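Local coordinates for protein peptide synthetase, module 7 (Actinoplanes teichomyceticus, PDB 4TX3) that belongs to the condensation-domain family and probably recruits the cytochrome P450 oxygenases that crosslink the teicoplanin peptide while it is bound to its synthetase, at residues L56-A59 / L60-V63; M151-F154 / F155-A159. One frame throughout, in Å; residues are numbered along the deposited sequence.

Contact 1: residues L56-A59 / L60-V63; sequences LEAA and LRDV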
loop_
_atom_site.group_PDB
_atom_site.type_symbol
_atom_site.label_atom_id
_atom_site.label_comp_id
_atom_site.label_asym_id
_atom_site.label_seq_id
_atom_site.Cartn_x
_atom_site.Cartn_y
_atom_site.Cartn_z
ATOM N N LEU B 56 -23.294 -0.673 9.957
ATOM C CA LEU B 56 -22.912 -0.338 8.603
ATOM C C LEU B 56 -23.434 1.066 8.261
ATOM O O LEU B 56 -22.713 1.897 7.720
ATOM C CB LEU B 56 -23.447 -1.390 7.637
ATOM C CG LEU B 56 -23.068 -1.258 6.165
ATOM C CD1 LEU B 56 -21.566 -1.095 6.040
ATOM C CD2 LEU B 56 -23.571 -2.466 5.366
ATOM N N GLU B 57 -24.676 1.336 8.631
ATOM C CA GLU B 57 -25.296 2.616 8.352
ATOM C C GLU B 57 -24.549 3.766 9.047
ATOM O O GLU B 57 -24.363 4.847 8.472
ATOM C CB GLU B 57 -26.770 2.591 8.783
ATOM C CG GLU B 57 -27.540 3.859 8.448
ATOM C CD GLU B 57 -28.945 3.873 9.042
ATOM O OE1 GLU B 57 -29.076 4.143 10.257
ATOM O OE2 GLU B 57 -29.919 3.620 8.289
ATOM N N ALA B 58 -24.122 3.534 10.282
ATOM C CA ALA B 58 -23.395 4.563 11.021
ATOM C C ALA B 58 -22.010 4.751 10.410
ATOM O O ALA B 58 -21.465 5.851 10.407
ATOM C CB ALA B 58 -23.285 4.192 12.500
ATOM N N ALA B 59 -21.463 3.661 9.882
ATOM C CA ALA B 59 -20.123 3.655 9.340
ATOM C C ALA B 59 -20.061 4.477 8.052
ATOM O O ALA B 59 -19.178 5.326 7.901
ATOM C CB ALA B 59 -19.661 2.240 9.102
ATOM N N LEU B 60 -21.002 4.226 7.143
ATOM C CA LEU B 60 -21.131 4.993 5.901
ATOM C C LEU B 60 -21.195 6.492 6.196
ATOM O O LEU B 60 -20.494 7.296 5.587
ATOM C CB LEU B 60 -22.377 4.545 5.138
ATOM C CG LEU B 60 -22.241 3.152 4.520
ATOM C CD1 LEU B 60 -23.613 2.545 4.156
ATOM C CD2 LEU B 60 -21.338 3.235 3.300
ATOM N N ARG B 61 -22.033 6.843 7.161
ATOM C CA ARG B 61 -22.113 8.193 7.698
ATOM C C ARG B 61 -20.750 8.708 8.211
ATOM O O ARG B 61 -20.407 9.881 8.006
ATOM C CB ARG B 61 -23.155 8.215 8.816
ATOM C CG ARG B 61 -23.808 9.532 9.072
ATOM C CD ARG B 61 -24.851 9.388 10.183
ATOM N NE ARG B 61 -26.006 8.591 9.766
ATOM C CZ ARG B 61 -26.508 7.569 10.456
ATOM N NH1 ARG B 61 -25.950 7.188 11.606
ATOM N NH2 ARG B 61 -27.566 6.916 9.989
ATOM N N ASP B 62 -19.977 7.837 8.873
ATOM C CA ASP B 62 -18.666 8.210 9.416
ATOM C C ASP B 62 -17.625 8.444 8.336
ATOM O O ASP B 62 -16.706 9.243 8.518
ATOM C CB ASP B 62 -18.137 7.144 10.372
ATOM C CG ASP B 62 -18.925 7.074 11.667
ATOM O OD1 ASP B 62 -19.589 8.072 12.039
ATOM O OD2 ASP B 62 -18.893 6.001 12.311
ATOM N N VAL B 63 -17.755 7.745 7.215
ATOM C CA VAL B 63 -16.812 7.947 6.138
ATOM C C VAL B 63 -16.995 9.348 5.584
ATOM O O VAL B 63 -16.020 10.023 5.257
ATOM C CB VAL B 63 -16.986 6.910 5.032
ATOM C CG1 VAL B 63 -16.146 7.277 3.785
ATOM C CG2 VAL B 63 -16.612 5.535 5.562
#
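Arg61 folds its guanidinium back over the preceding turn, so that one face lies above the carbonyl of Glu57, with Glu57 O 4.0 Å from the plane and over its centre. The first torsion sends CG away from the backbone N (chi1 -154°), and the bend at chi3 then brings the head back toward residues 57 and 58. There Arg61 NH2 meets Glu57 OE1 at 3.2 Å in a salt bridge whose hydrogen bond is weak and bent. The carboxylate oxygen reaches the edge of the guanidinium in its plane, although the two flat groups are turned 57° apart. Both ends have further partners in one neighbouring loop: Arg61 NH2 bonds to Val91 O, and Glu57 OE2 accepts from Leu93 N. With an alanine in place of this arginine, Glu57 OE1 would probably be left without its charged mate and Val91 O without this donor.

This is an i to i+4 pair along helix 53-66, one of the helices of the N-terminal half of the condensation-type fold. On another side of the same turns, Leu56 CG meets Leu60 CD1 at 4.3 Å, and Leu60 continues onto Trp123 and Cys125 of strand 123-129. The backbone ladder beneath includes a nearly straight bond from Leu60 N to Leu56 O at 2.9 Å. Asp62 lays the flat of its carboxylate over Ala58 O, with CG 3.1 Å from that oxygen. Asp62 OD2 is in a salt bridge with Arg165 of helix 148-166.

Contact 2: residues M151-F154 / F155-A159; sequences MDVF and FRDLA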
loop_
_atom_site.group_PDB
_atom_site.type_symbol
_atom_site.label_atom_id
_atom_site.label_comp_id
_atom_site.label_asym_id
_atom_site.label_seq_id
_atom_site.Cartn_x
_atom_site.Cartn_y
_atom_site.Cartn_z
ATOM N N MET B 151 -11.888 5.190 -4.430
ATOM C CA MET B 151 -12.819 4.153 -4.027
ATOM C C MET B 151 -12.169 3.156 -3.087
ATOM O O MET B 151 -12.848 2.646 -2.201
ATOM C CB MET B 151 -13.408 3.434 -5.236
ATOM C CG MET B 151 -14.943 3.333 -5.158
ATOM S SD MET B 151 -15.726 4.935 -5.481
ATOM C CE MET B 151 -14.584 5.435 -6.744
ATOM N N ASP B 152 -10.870 2.890 -3.240
ATOM C CA ASP B 152 -10.175 2.038 -2.254
ATOM C C ASP B 152 -10.124 2.722 -0.902
ATOM O O ASP B 152 -10.341 2.077 0.126
ATOM C CB ASP B 152 -8.751 1.689 -2.692
ATOM C CG ASP B 152 -8.723 0.882 -3.958
ATOM O OD1 ASP B 152 -9.400 -0.169 -3.997
ATOM O OD2 ASP B 152 -8.052 1.300 -4.924
ATOM N N VAL B 153 -9.844 4.031 -0.906
ATOM C CA VAL B 153 -9.798 4.785 0.336
ATOM C C VAL B 153 -11.151 4.677 1.026
ATOM O O VAL B 153 -11.226 4.434 2.238
ATOM C CB VAL B 153 -9.412 6.276 0.097
ATOM C CG1 VAL B 153 -9.525 7.098 1.400
ATOM C CG2 VAL B 153 -8.006 6.363 -0.465
ATOM N N PHE B 154 -12.218 4.823 0.242
ATOM C CA PHE B 154 -13.572 4.762 0.779
ATOM C C PHE B 154 -13.786 3.463 1.576
ATOM O O PHE B 154 -14.224 3.492 2.730
ATOM C CB PHE B 154 -14.610 4.881 -0.340
ATOM C CG PHE B 154 -16.038 4.941 0.158
ATOM C CD1 PHE B 154 -16.765 3.771 0.386
ATOM C CD2 PHE B 154 -16.651 6.161 0.413
ATOM C CE1 PHE B 154 -18.067 3.824 0.864
ATOM C CE2 PHE B 154 -17.959 6.221 0.880
ATOM C CZ PHE B 154 -18.667 5.052 1.108
ATOM N N PHE B 155 -13.440 2.326 0.981
ATOM C CA PHE B 155 -13.666 1.062 1.663
ATOM C C PHE B 155 -12.645 0.791 2.766
ATOM O O PHE B 155 -12.957 0.075 3.709
ATOM C CB PHE B 155 -13.726 -0.088 0.643
ATOM C CG PHE B 155 -14.958 -0.028 -0.210
ATOM C CD1 PHE B 155 -16.193 -0.354 0.322
ATOM C CD2 PHE B 155 -14.903 0.432 -1.520
ATOM C CE1 PHE B 155 -17.341 -0.251 -0.449
ATOM C CE2 PHE B 155 -16.054 0.537 -2.298
ATOM C CZ PHE B 155 -17.263 0.205 -1.762
ATOM N N ARG B 156 -11.452 1.379 2.692
ATOM C CA ARG B 156 -10.540 1.253 3.828
ATOM C C ARG B 156 -11.136 2.020 4.991
ATOM O O ARG B 156 -11.049 1.584 6.135
ATOM C CB ARG B 156 -9.122 1.751 3.501
ATOM C CG ARG B 156 -8.173 0.624 2.997
ATOM C CD ARG B 156 -7.001 1.161 2.173
ATOM N NE ARG B 156 -6.585 2.477 2.659
ATOM C CZ ARG B 156 -5.935 3.379 1.926
ATOM N NH1 ARG B 156 -5.625 3.109 0.662
ATOM N NH2 ARG B 156 -5.598 4.547 2.456
ATOM N N ASP B 157 -11.783 3.144 4.707
ATOM C CA ASP B 157 -12.330 3.953 5.790
ATOM C C ASP B 157 -13.680 3.418 6.282
ATOM O O ASP B 157 -14.007 3.547 7.462
ATOM C CB ASP B 157 -12.430 5.412 5.356
ATOM C CG ASP B 157 -11.057 6.098 5.310
ATOM O OD1 ASP B 157 -10.094 5.551 5.906
ATOM O OD2 ASP B 157 -10.936 7.179 4.682
ATOM N N LEU B 158 -14.450 2.805 5.384
ATOM C CA LEU B 158 -15.665 2.077 5.760
ATOM C C LEU B 158 -15.391 0.931 6.764
ATOM O O LEU B 158 -16.027 0.839 7.819
ATOM C CB LEU B 158 -16.346 1.518 4.506
ATOM C CG LEU B 158 -17.738 0.951 4.751
ATOM C CD1 LEU B 158 -18.630 2.021 5.338
ATOM C CD2 LEU B 158 -18.334 0.403 3.486
ATOM N N ALA B 159 -14.433 0.075 6.418
ATOM C CA ALA B 159 -14.008 -1.031 7.270
ATOM C C ALA B 159 -13.600 -0.562 8.667
ATOM O O ALA B 159 -13.998 -1.163 9.670
ATOM C CB ALA B 159 -12.862 -1.783 6.617
#
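Asp157 OD2 is gripped by two groups from outside the helix turn, a salt bridge from Arg66 NE and a hydrogen bond from His67 NE2, while Val153 CG1 lies against it at 3.6 Å. The Val153 and Asp157 side chains run alongside each other and point the same way. Asp157 OD1 has a salt bridge of its own to Arg173, so two arginines and a histidine surround this buried carboxylate and would be expected to favour its charged form. Behind it, Asp157 N bonds to Val153 O at 2.8 Å.

The aromatic pair of Phe154 and Phe155 lies on the sheet side of the helix. Because Phe154 has CG opposite its backbone N (chi1 -175°) and Phe155 has CG beside its own (chi1 -69°), these sequence neighbours cross obliquely and make a T-shaped stack. The edge of Phe154 enters with CD1 over the centre of the Phe155 face, 4.0 Å above the plane; the centroids are 5.3 Å apart and the planes meet at 77°. Met151 lies next to Phe155 and points the same way, CG to CE2 4.2 Å, and one turn further on Leu158 CD2 comes to 4.3 Å from Phe154 CE1.

Helix 148-166 opens at the end of the stretch where condensation domains carry their HHxxxDG motif, here altered to HRxxxDD. Its apolar side rests on the sheet, Met151 and Phe155 on Val43 of strand 40-49, Phe154 and Phe155 on Val139 of strand 134-142, while Phe154 and Leu158 also pack against Leu60 of helix 53-66.

How the contacts relate
Contact 1 comes first along the chain, on helix 53-66, and contact 2 follows on helix 148-166; their centres are about 11 Å apart. The two helices pack directly: Val63 CG1 meets Phe154 CE2 at 3.6 Å, and Leu60 CD2 meets Leu158 CD1 at 3.6 Å. Both helices also send apolar side chains to the mixed sheet that contains strands 40-49, 123-129 and 134-142, contact 1 through strand 123-129 and contact 2 through the other two. Together they form part of one hydrophobic layer in the N-terminal half of this condensation-type domain, where each helix follows a strand of that sheet in the chain.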